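Local structure of aminopentol aminotransferase (Sphingopyxis macrogoltabida, 6HBS) at residues Q81-T87 and F290-A296; F102-R107 and F236-D241; Q328-L334 and T396-S401. The protein transfers the amino group of aminopentol, the hydrolysed form of fumonisin B1, to pyruvate with the help of pyridoxal 5'-phosphate, yielding 2-keto-HFB1 and alanine during fumonisin breakdown. All blocks are in the same frame, centred on the assembly; numbering follows the deposited sequence.

Contact 1: residues Q81-T87 and F290-A296; sequences QRLLGDT and FSAVPMA
Asp86 runs past the start of helix 292-307 with its CA 4.5 Å from that of Ala292, and its carbonyl O accepts the backbone N-H of Ala292 from above the carbonyl plane in a fairly straight bond of 2.9 Å. One residue further along the helix, Val293 N is taken up by the side chain of the same aspartate: OD1 receives it at 2.9 Å with an angle of 163° at the hydrogen, again from above the plane of the acceptor group. With CG swung opposite the backbone N (chi1 -173°), the carboxylate lies against Val293, whose CG2 rests 3.5 Å from Asp86 CB as the two side chains cross nearly at right angles. The example illustrates how the N-terminal turn of a helix, rich in N-H groups without partners in the helix itself, can be served by a distant loop; a carboxylate placed there would probably also be stabilised by the helix dipole. In this class-III aminotransferase the loop belongs to the dimer interface: Thr87 OG1 bonds to Gly263 O of the second subunit and, within the chain, lies 2.7 Å from Ser291 OG, a hydroxyl that has Phe288 O within reach as well. Gln81, on helix 72-82, reaches forward along the chain. Its side chain bends at chi2 (61°), NE2 donating to Gly85 O at 3.0 Å with the acceptor close to the amide plane; a group held in this way presents NE2 to the Ala292 CB methyl. On the aliphatic part of the same side chain, Gln81 CB and Ala296 CB are in close contact at 3.4 Å. Arg82 lends its CA and CB to Val293 CG2, while its guanidinium forms a salt bridge with Asp79.

Contact 2: residues F102-R107 and F236-D241; sequences FVGMVR and FRVARD. With MG (magnesium ion), chain D.
The backbone N of Arg107 is held by both carboxylate oxygens of Asp241, closely by OD2 at 3.1 Å on its syn side and weakly by OD1 at 3.4 Å. This ties the end of helix 94-105 to the loop between strands 226-230 and 253-256, in the large domain of a fold-type I PLP enzyme built on a seven-stranded mixed sheet. The principle at work is that the last turn of a helix exposes polar backbone groups that need other partners. The metal supplies one answer: magnesium takes Val103 O at 2.2 Å and Val106 O at 2.4 Å, with Ala109 O and two waters completing its observed ligands. A water supplies another, donating to both Met105 O and Arg240 O and thereby bridging the helix end and the loop. Arg107 brings its aliphatic part to the aspartate, Arg107 CG lying 3.4 Å from Asp241 OD2, while its guanidinium pairs with Glu250; that of Arg240 turns to Glu312 and to Ile305 O. Apolar packing accompanies these bonds: Phe236 lies beside the helix end, packed also against Trp256 and helix 292-307. Met105, its chain bent at chi3 (74°), lays its CE methyl obliquely against Phe236 CE1 at 4.0 Å. The Phe102 and Phe236 rings are inclined at 42°, and Phe102 CE1 meets the edge of the Phe236 ring at CZ, 4.0 Å away.

Contact 3: residues Q328-L334 and T396-S401; sequences QSQRHGL and TDRAFS
Helix-to-helix packing joins Gln328-His332, the last turn of helix 310-332, to Thr396-Ser401 of helix 386-405, at the periphery of the C-terminal part of the chain. The two segments run in roughly the same direction, their axes 10.3 Å apart and crossing at -29°. His332 illustrates how one flat side chain can serve such an interface on several sides. With CG opposite the carbonyl carbon (chi1 -78°), the ring turns back along its own helix, and ND1 donates to Gln328 O at 3.1 Å, an oxygen that His332 N reaches from the opposite face of the carbonyl plane. This bond fixes the rotation of the imidazole, and Phe400 CB sits over one ring face, 3.5 Å from the centroid, in a CH-pi contact. The phenyl ring beyond it is nearly parallel to the imidazole but slid well aside. At the imidazole edge, NE2 makes a weak bond of 3.3 Å with Ser401 OG and CE1 points at Asp397 OD1. Asp397 OD1 also receives Arg331 NH2 through its syn lone pair in a salt bridge of 2.8 Å, almost straight at 172°, with the planes nearly coplanar. Without the imidazole, as with an alanine here, Gln328 O would probably lose its second donor, a gap would open over Phe400 CB and Ser401 OG would be left without its weak partner. Leu334 CD1, 3.9 Å from Phe400 CD1, and Gln328 OE1 lie at the edge of the phenyl ring. Gln328 OE1 is 2.8 Å from Thr396 OG1, whose hydroxyl also has Leu393 O within reach, and Leu393 O takes Gln328 NE2 too. Gly333 ends the first helix in a Schellman motif, and Leu334 leads into strand 336-339, in keeping with the alpha/beta C-terminal domain of fold-type I aminotransferases.

In the fold
Helix 292-307 connects the first two contacts: contact 1 meets its beginning, and its later residues Leu302 and Ile305 pack on Phe236 and Met105 of contact 2. Helix 94-105 runs alongside, its first residue Ile94 touching Ala296 and its end lying at the magnesium; the centres of contacts 1 and 2 are about 23 Å apart. Contact 1 approaches the cofactor more closely, with the Phe290 side chain about 8 Å from a bound PLP. The Phe236 side chain of contact 2 is about 13 Å from a bound PLP. Contact 3 stands apart, its centre about 48 Å from that of contact 1 and about 38 Å from that of contact 2, although helix 310-332 meets Arg240 at its other end through Glu312.

Contact 1: residues Q81-T87 and F290-A296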
loop_
_atom_site.group_PDB
_atom_site.type_symbol
_atom_site.label_atom_id
_atom_site.label_comp_id
_atom_site.label_asym_id
_atom_site.label_seq_id
_atom_site.Cartn_x
_atom_site.Cartn_y
_atom_site.Cartn_z
ATOM N N GLN A 81 13.758 -5.453 -15.298
ATOM C CA GLN A 81 13.797 -5.833 -13.890
ATOM C C GLN A 81 12.921 -7.071 -13.644
ATOM O O GLN A 81 13.277 -7.913 -12.852
ATOM C CB GLN A 81 13.382 -4.664 -12.985
ATOM C CG GLN A 81 13.496 -4.980 -11.499
ATOM C CD GLN A 81 14.932 -5.301 -11.137
ATOM O OE1 GLN A 81 15.862 -4.661 -11.621
ATOM N NE2 GLN A 81 15.112 -6.304 -10.292
ATOM N N ARG A 82 11.799 -7.203 -14.338
ATOM C CA ARG A 82 10.941 -8.357 -14.148
ATOM C C ARG A 82 11.684 -9.677 -14.469
ATOM O O ARG A 82 11.402 -10.717 -13.838
ATOM C CB ARG A 82 9.669 -8.192 -14.976
ATOM C CG ARG A 82 8.506 -9.060 -14.514
ATOM C CD ARG A 82 7.231 -8.716 -15.280
ATOM N NE ARG A 82 6.902 -7.297 -15.196
ATOM C CZ ARG A 82 6.935 -6.431 -16.207
ATOM N NH1 ARG A 82 7.391 -6.819 -17.381
ATOM N NH2 ARG A 82 6.513 -5.185 -16.035
ATOM N N LEU A 83 12.638 -9.633 -15.402
ATOM C CA LEU A 83 13.438 -10.822 -15.740
ATOM C C LEU A 83 14.369 -11.193 -14.578
ATOM O O LEU A 83 14.864 -12.332 -14.544
ATOM C CB LEU A 83 14.280 -10.576 -16.998
ATOM C CG LEU A 83 13.507 -10.461 -18.303
ATOM C CD1 LEU A 83 14.445 -10.195 -19.458
ATOM C CD2 LEU A 83 12.677 -11.701 -18.557
ATOM N N LEU A 84 14.717 -10.218 -13.729
ATOM C CA LEU A 84 15.626 -10.420 -12.641
ATOM C C LEU A 84 14.846 -10.882 -11.405
ATOM O O LEU A 84 15.012 -12.023 -10.990
ATOM C CB LEU A 84 16.442 -9.159 -12.370
ATOM C CG LEU A 84 17.318 -8.737 -13.539
ATOM C CD1 LEU A 84 17.939 -7.364 -13.289
ATOM C CD2 LEU A 84 18.398 -9.784 -13.789
ATOM N N GLY A 85 13.981 -10.003 -10.871
ATOM C CA GLY A 85 13.193 -10.295 -9.688
ATOM C C GLY A 85 12.405 -9.074 -9.238
ATOM O O GLY A 85 12.742 -7.950 -9.585
ATOM N N ASP A 86 11.314 -9.331 -8.524
ATOM C CA ASP A 86 10.399 -8.298 -8.080
ATOM C C ASP A 86 10.309 -8.353 -6.551
ATOM O O ASP A 86 11.019 -7.641 -5.886
ATOM C CB ASP A 86 9.053 -8.408 -8.800
ATOM C CG ASP A 86 8.127 -7.240 -8.485
ATOM O OD1 ASP A 86 8.662 -6.233 -7.989
ATOM O OD2 ASP A 86 6.889 -7.346 -8.757
ATOM N N THR A 87 9.432 -9.191 -6.012
ATOM C CA THR A 87 9.219 -9.260 -4.577
ATOM C C THR A 87 10.027 -10.446 -4.061
ATOM O O THR A 87 9.647 -11.589 -4.293
ATOM C CB THR A 87 7.738 -9.420 -4.247
ATOM O OG1 THR A 87 7.010 -8.332 -4.827
ATOM C CG2 THR A 87 7.513 -9.500 -2.756
ATOM N N PHE A 290 9.472 -3.488 -0.624
ATOM C CA PHE A 290 10.838 -3.724 -1.057
ATOM C C PHE A 290 10.867 -4.318 -2.474
ATOM O O PHE A 290 11.932 -4.738 -2.939
ATOM C CB PHE A 290 11.572 -4.592 -0.023
ATOM C CG PHE A 290 11.476 -3.987 1.359
ATOM C CD1 PHE A 290 12.193 -2.852 1.665
ATOM C CD2 PHE A 290 10.554 -4.446 2.274
ATOM C CE1 PHE A 290 12.044 -2.227 2.896
ATOM C CE2 PHE A 290 10.421 -3.837 3.511
ATOM C CZ PHE A 290 11.173 -2.733 3.822
ATOM N N SER A 291 9.723 -4.306 -3.166
ATOM C CA SER A 291 9.611 -4.899 -4.493
ATOM C C SER A 291 10.379 -4.061 -5.536
ATOM O O SER A 291 10.237 -2.836 -5.605
ATOM C CB SER A 291 8.172 -5.065 -4.881
ATOM O OG SER A 291 7.495 -5.861 -3.931
ATOM N N ALA A 292 11.166 -4.762 -6.379
ATOM C CA ALA A 292 12.105 -4.160 -7.295
ATOM C C ALA A 292 11.445 -3.597 -8.563
ATOM O O ALA A 292 11.941 -2.608 -9.082
ATOM C CB ALA A 292 13.158 -5.177 -7.675
ATOM N N VAL A 293 10.399 -4.217 -9.108
ATOM C CA VAL A 293 9.892 -3.785 -10.423
ATOM C C VAL A 293 9.377 -2.336 -10.338
ATOM O O VAL A 293 9.701 -1.514 -11.188
ATOM C CB VAL A 293 8.876 -4.768 -11.025
ATOM C CG1 VAL A 293 8.148 -4.215 -12.265
ATOM C CG2 VAL A 293 9.571 -6.084 -11.405
ATOM N N PRO A 294 8.567 -1.952 -9.334
ATOM C CA PRO A 294 8.154 -0.554 -9.196
ATOM C C PRO A 294 9.358 0.372 -9.012
ATOM O O PRO A 294 9.319 1.490 -9.491
ATOM C CB PRO A 294 7.195 -0.569 -8.002
ATOM C CG PRO A 294 6.669 -1.986 -8.009
ATOM C CD PRO A 294 7.872 -2.829 -8.384
ATOM N N MET A 295 10.436 -0.114 -8.372
ATOM C CA MET A 295 11.610 0.682 -8.194
ATOM C C MET A 295 12.337 0.914 -9.531
ATOM O O MET A 295 12.885 2.028 -9.768
ATOM C CB MET A 295 12.556 0.057 -7.176
ATOM C CG MET A 295 11.976 0.068 -5.770
ATOM S SD MET A 295 13.210 -0.464 -4.602
ATOM C CE MET A 295 12.145 -0.714 -3.189
ATOM N N ALA A 296 12.376 -0.108 -10.384
ATOM C CA ALA A 296 12.981 0.012 -11.721
ATOM C C ALA A 296 12.201 1.029 -12.568
ATOM O O ALA A 296 12.794 1.877 -13.290
ATOM C CB ALA A 296 13.039 -1.358 -12.389
#

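Contact 2: residues F102-R107 and F236-D241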
loop_
_atom_site.group_PDB
_atom_site.type_symbol
_atom_site.label_atom_id
_atom_site.label_comp_id
_atom_site.label_asym_id
_atom_site.label_seq_id
_atom_site.Cartn_x
_atom_site.Cartn_y
_atom_site.Cartn_z
ATOM N N PHE A 102 16.661 9.701 -6.110
ATOM C CA PHE A 102 15.581 10.529 -5.580
ATOM C C PHE A 102 16.176 11.580 -4.632
ATOM O O PHE A 102 15.829 12.736 -4.714
ATOM C CB PHE A 102 14.497 9.651 -4.951
ATOM C CG PHE A 102 13.082 10.167 -5.043
ATOM C CD1 PHE A 102 12.789 11.527 -4.920
ATOM C CD2 PHE A 102 12.028 9.283 -5.186
ATOM C CE1 PHE A 102 11.481 11.983 -5.002
ATOM C CE2 PHE A 102 10.716 9.739 -5.239
ATOM C CZ PHE A 102 10.446 11.087 -5.134
ATOM N N VAL A 103 17.102 11.170 -3.769
ATOM C CA VAL A 103 17.751 12.071 -2.848
ATOM C C VAL A 103 18.559 13.132 -3.619
ATOM O O VAL A 103 18.585 14.323 -3.209
ATOM C CB VAL A 103 18.668 11.323 -1.868
ATOM C CG1 VAL A 103 19.634 12.261 -1.169
ATOM C CG2 VAL A 103 17.869 10.528 -0.854
ATOM N N GLY A 104 19.203 12.728 -4.720
ATOM C CA GLY A 104 19.939 13.669 -5.526
ATOM C C GLY A 104 19.041 14.753 -6.132
ATOM O O GLY A 104 19.499 15.845 -6.349
ATOM N N MET A 105 17.777 14.438 -6.443
ATOM C CA MET A 105 16.885 15.360 -7.156
ATOM C C MET A 105 16.214 16.354 -6.199
ATOM O O MET A 105 15.796 17.393 -6.637
ATOM C CB MET A 105 15.791 14.592 -7.911
ATOM C CG MET A 105 16.322 13.886 -9.160
ATOM S SD MET A 105 15.172 12.672 -9.855
ATOM C CE MET A 105 13.953 13.753 -10.610
ATOM N N VAL A 106 16.071 15.994 -4.918
ATOM C CA VAL A 106 15.289 16.748 -3.927
ATOM C C VAL A 106 16.273 17.477 -3.000
ATOM O O VAL A 106 16.944 16.864 -2.158
ATOM C CB VAL A 106 14.307 15.820 -3.178
ATOM C CG1 VAL A 106 13.469 16.531 -2.112
ATOM C CG2 VAL A 106 13.406 15.102 -4.152
ATOM N N ARG A 107 16.403 18.803 -3.192
ATOM C CA ARG A 107 17.420 19.618 -2.497
ATOM C C ARG A 107 17.346 19.485 -0.968
ATOM O O ARG A 107 18.363 19.448 -0.324
ATOM C CB ARG A 107 17.312 21.106 -2.857
ATOM C CG ARG A 107 17.982 21.479 -4.173
ATOM C CD ARG A 107 18.019 22.987 -4.408
ATOM N NE ARG A 107 18.355 23.717 -3.183
ATOM C CZ ARG A 107 19.593 24.005 -2.769
ATOM N NH1 ARG A 107 20.635 23.761 -3.549
ATOM N NH2 ARG A 107 19.782 24.536 -1.572
ATOM N N PHE A 236 6.163 16.642 -9.182
ATOM C CA PHE A 236 6.677 16.528 -10.536
ATOM C C PHE A 236 5.739 17.115 -11.593
ATOM O O PHE A 236 6.078 17.060 -12.782
ATOM C CB PHE A 236 7.040 15.085 -10.893
ATOM C CG PHE A 236 8.148 14.582 -10.023
ATOM C CD1 PHE A 236 9.342 15.263 -9.970
ATOM C CD2 PHE A 236 8.005 13.420 -9.279
ATOM C CE1 PHE A 236 10.375 14.795 -9.183
ATOM C CE2 PHE A 236 9.057 12.952 -8.509
ATOM C CZ PHE A 236 10.228 13.635 -8.461
ATOM N N ARG A 237 4.624 17.724 -11.192
ATOM C CA ARG A 237 3.851 18.536 -12.135
ATOM C C ARG A 237 4.016 20.045 -11.814
ATOM O O ARG A 237 3.584 20.892 -12.589
ATOM C CB ARG A 237 2.389 18.087 -12.175
ATOM C CG ARG A 237 2.103 16.890 -13.069
ATOM C CD ARG A 237 0.611 16.664 -13.160
ATOM N NE ARG A 237 0.271 15.518 -13.962
ATOM C CZ ARG A 237 0.176 14.272 -13.493
ATOM N NH1 ARG A 237 0.511 14.029 -12.231
ATOM N NH2 ARG A 237 -0.252 13.291 -14.285
ATOM N N VAL A 238 4.659 20.384 -10.698
ATOM C CA VAL A 238 4.970 21.780 -10.359
ATOM C C VAL A 238 6.440 22.067 -10.704
ATOM O O VAL A 238 6.763 23.112 -11.246
ATOM C CB VAL A 238 4.635 22.094 -8.885
ATOM C CG1 VAL A 238 5.140 23.471 -8.467
ATOM C CG2 VAL A 238 3.150 21.971 -8.621
ATOM N N ALA A 239 7.333 21.133 -10.389
ATOM C CA ALA A 239 8.749 21.304 -10.551
ATOM C C ALA A 239 9.418 19.924 -10.587
ATOM O O ALA A 239 8.725 18.917 -10.356
ATOM C CB ALA A 239 9.280 22.146 -9.404
ATOM N N ARG A 240 10.742 19.905 -10.837
ATOM C CA ARG A 240 11.568 18.674 -10.846
ATOM C C ARG A 240 12.129 18.408 -9.432
ATOM O O ARG A 240 12.985 17.538 -9.201
ATOM C CB ARG A 240 12.675 18.793 -11.904
ATOM C CG ARG A 240 12.157 18.747 -13.337
ATOM C CD ARG A 240 13.229 18.983 -14.388
ATOM N NE ARG A 240 12.760 18.715 -15.750
ATOM C CZ ARG A 240 12.099 19.592 -16.515
ATOM N NH1 ARG A 240 11.857 20.804 -16.046
ATOM N NH2 ARG A 240 11.619 19.231 -17.693
ATOM N N ASP A 241 11.597 19.144 -8.462
ATOM C CA ASP A 241 11.933 19.081 -7.063
ATOM C C ASP A 241 10.618 19.320 -6.300
ATOM O O ASP A 241 9.537 19.399 -6.909
ATOM C CB ASP A 241 13.086 20.063 -6.802
ATOM C CG ASP A 241 13.855 19.898 -5.500
ATOM O OD1 ASP A 241 13.344 19.275 -4.551
ATOM O OD2 ASP A 241 14.984 20.378 -5.446
HETATM MG MG MG D . 19.143 16.011 -1.874
HETATM O O HOH W 1 19.655 17.265 -3.861
HETATM O O HOH W 2 15.409 17.979 -9.196
HETATM O O HOH W 3 21.460 15.285 -1.644
#

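Contact 3: residues Q328-L334 and T396-S401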
loop_
_atom_site.group_PDB
_atom_site.type_symbol
_atom_site.label_atom_id
_atom_site.label_comp_id
_atom_site.label_asym_id
_atom_site.label_seq_id
_atom_site.Cartn_x
_atom_site.Cartn_y
_atom_site.Cartn_z
ATOM N N GLN A 328 -14.014 29.991 -25.286
ATOM C CA GLN A 328 -15.318 29.351 -25.521
ATOM C C GLN A 328 -16.372 29.796 -24.510
ATOM O O GLN A 328 -17.521 29.958 -24.892
ATOM C CB GLN A 328 -15.215 27.829 -25.448
ATOM C CG GLN A 328 -14.553 27.221 -26.659
ATOM C CD GLN A 328 -14.403 25.721 -26.528
ATOM O OE1 GLN A 328 -14.821 25.100 -25.543
ATOM N NE2 GLN A 328 -13.858 25.133 -27.568
ATOM N N SER A 329 -15.976 29.966 -23.243
ATOM C CA SER A 329 -16.884 30.381 -22.162
ATOM C C SER A 329 -17.449 31.785 -22.427
ATOM O O SER A 329 -18.627 31.991 -22.289
ATOM C CB SER A 329 -16.236 30.302 -20.802
ATOM O OG SER A 329 -15.306 31.353 -20.598
ATOM N N GLN A 330 -16.594 32.737 -22.810
ATOM C CA GLN A 330 -17.045 34.080 -23.183
ATOM C C GLN A 330 -18.040 34.010 -24.359
ATOM O O GLN A 330 -19.069 34.684 -24.326
ATOM C CB GLN A 330 -15.835 34.965 -23.478
ATOM C CG GLN A 330 -15.163 35.509 -22.225
ATOM C CD GLN A 330 -14.485 36.840 -22.465
ATOM O OE1 GLN A 330 -15.131 37.810 -22.892
ATOM N NE2 GLN A 330 -13.184 36.914 -22.172
ATOM N N ARG A 331 -17.752 33.168 -25.361
ATOM C CA ARG A 331 -18.514 33.055 -26.606
ATOM C C ARG A 331 -19.929 32.519 -26.342
ATOM O O ARG A 331 -20.878 32.897 -27.022
ATOM C CB ARG A 331 -17.759 32.154 -27.595
ATOM C CG ARG A 331 -18.376 32.091 -28.985
ATOM C CD ARG A 331 -17.587 31.230 -29.960
ATOM N NE ARG A 331 -17.961 29.820 -29.883
ATOM C CZ ARG A 331 -19.125 29.315 -30.298
ATOM N NH1 ARG A 331 -20.070 30.112 -30.775
ATOM N NH2 ARG A 331 -19.343 28.013 -30.234
ATOM N N HIS A 332 -20.054 31.594 -25.391
ATOM C CA HIS A 332 -21.320 30.948 -25.055
ATOM C C HIS A 332 -22.025 31.636 -23.871
ATOM O O HIS A 332 -23.145 31.242 -23.528
ATOM C CB HIS A 332 -21.065 29.476 -24.710
ATOM C CG HIS A 332 -20.859 28.591 -25.887
ATOM N ND1 HIS A 332 -19.604 28.206 -26.301
ATOM C CD2 HIS A 332 -21.740 27.971 -26.697
ATOM C CE1 HIS A 332 -19.716 27.397 -27.331
ATOM N NE2 HIS A 332 -21.022 27.233 -27.593
ATOM N N GLY A 333 -21.358 32.604 -23.222
ATOM C CA GLY A 333 -21.920 33.374 -22.103
ATOM C C GLY A 333 -22.084 32.541 -20.841
ATOM O O GLY A 333 -23.024 32.754 -20.081
ATOM N N LEU A 334 -21.172 31.582 -20.615
ATOM C CA LEU A 334 -21.196 30.728 -19.431
ATOM C C LEU A 334 -19.845 30.845 -18.731
ATOM O O LEU A 334 -18.922 30.135 -19.098
ATOM C CB LEU A 334 -21.428 29.272 -19.844
ATOM C CG LEU A 334 -22.865 28.839 -20.110
ATOM C CD1 LEU A 334 -22.883 27.431 -20.701
ATOM C CD2 LEU A 334 -23.706 28.881 -18.841
ATOM N N THR A 396 -15.595 20.234 -26.060
ATOM C CA THR A 396 -16.016 21.162 -25.018
ATOM C C THR A 396 -16.952 22.220 -25.615
ATOM O O THR A 396 -17.872 22.691 -24.951
ATOM C CB THR A 396 -14.831 21.798 -24.288
ATOM O OG1 THR A 396 -13.970 22.494 -25.180
ATOM C CG2 THR A 396 -14.039 20.774 -23.503
ATOM N N ASP A 397 -16.721 22.566 -26.876
ATOM C CA ASP A 397 -17.571 23.538 -27.586
ATOM C C ASP A 397 -18.990 22.983 -27.672
ATOM O O ASP A 397 -19.954 23.664 -27.282
ATOM C CB ASP A 397 -17.018 23.857 -28.975
ATOM C CG ASP A 397 -17.765 25.025 -29.608
ATOM O OD1 ASP A 397 -17.550 26.173 -29.151
ATOM O OD2 ASP A 397 -18.619 24.764 -30.475
ATOM N N ARG A 398 -19.105 21.729 -28.149
ATOM C CA ARG A 398 -20.398 21.061 -28.231
ATOM C C ARG A 398 -21.037 20.929 -26.843
ATOM O O ARG A 398 -22.266 20.887 -26.712
ATOM C CB ARG A 398 -20.245 19.710 -28.939
ATOM C CG ARG A 398 -19.915 19.889 -30.415
ATOM C CD ARG A 398 -20.075 18.658 -31.277
ATOM N NE ARG A 398 -19.193 17.588 -30.854
ATOM C CZ ARG A 398 -17.903 17.495 -31.161
ATOM N NH1 ARG A 398 -17.366 18.363 -32.005
ATOM N NH2 ARG A 398 -17.159 16.545 -30.605
ATOM N N ALA A 399 -20.209 20.820 -25.800
ATOM C CA ALA A 399 -20.706 20.603 -24.467
ATOM C C ALA A 399 -21.346 21.888 -23.938
ATOM O O ALA A 399 -22.395 21.839 -23.300
ATOM C CB ALA A 399 -19.592 20.089 -23.569
ATOM N N PHE A 400 -20.688 23.026 -24.167
ATOM C CA PHE A 400 -21.257 24.342 -23.843
ATOM C C PHE A 400 -22.619 24.509 -24.530
ATOM O O PHE A 400 -23.587 24.903 -23.865
ATOM C CB PHE A 400 -20.302 25.475 -24.230
ATOM C CG PHE A 400 -19.162 25.717 -23.270
ATOM C CD1 PHE A 400 -19.390 26.210 -21.996
ATOM C CD2 PHE A 400 -17.855 25.501 -23.653
ATOM C CE1 PHE A 400 -18.335 26.408 -21.115
ATOM C CE2 PHE A 400 -16.804 25.718 -22.780
ATOM C CZ PHE A 400 -17.046 26.157 -21.508
ATOM N N SER A 401 -22.711 24.132 -25.821
ATOM C CA SER A 401 -23.982 24.254 -26.588
ATOM C C SER A 401 -25.053 23.387 -25.939
ATOM O O SER A 401 -26.180 23.844 -25.775
ATOM C CB SER A 401 -23.847 23.875 -28.050
ATOM O OG SER A 401 -22.873 24.675 -28.684
HETATM O O HOH W 4 -15.697 28.885 -29.530
#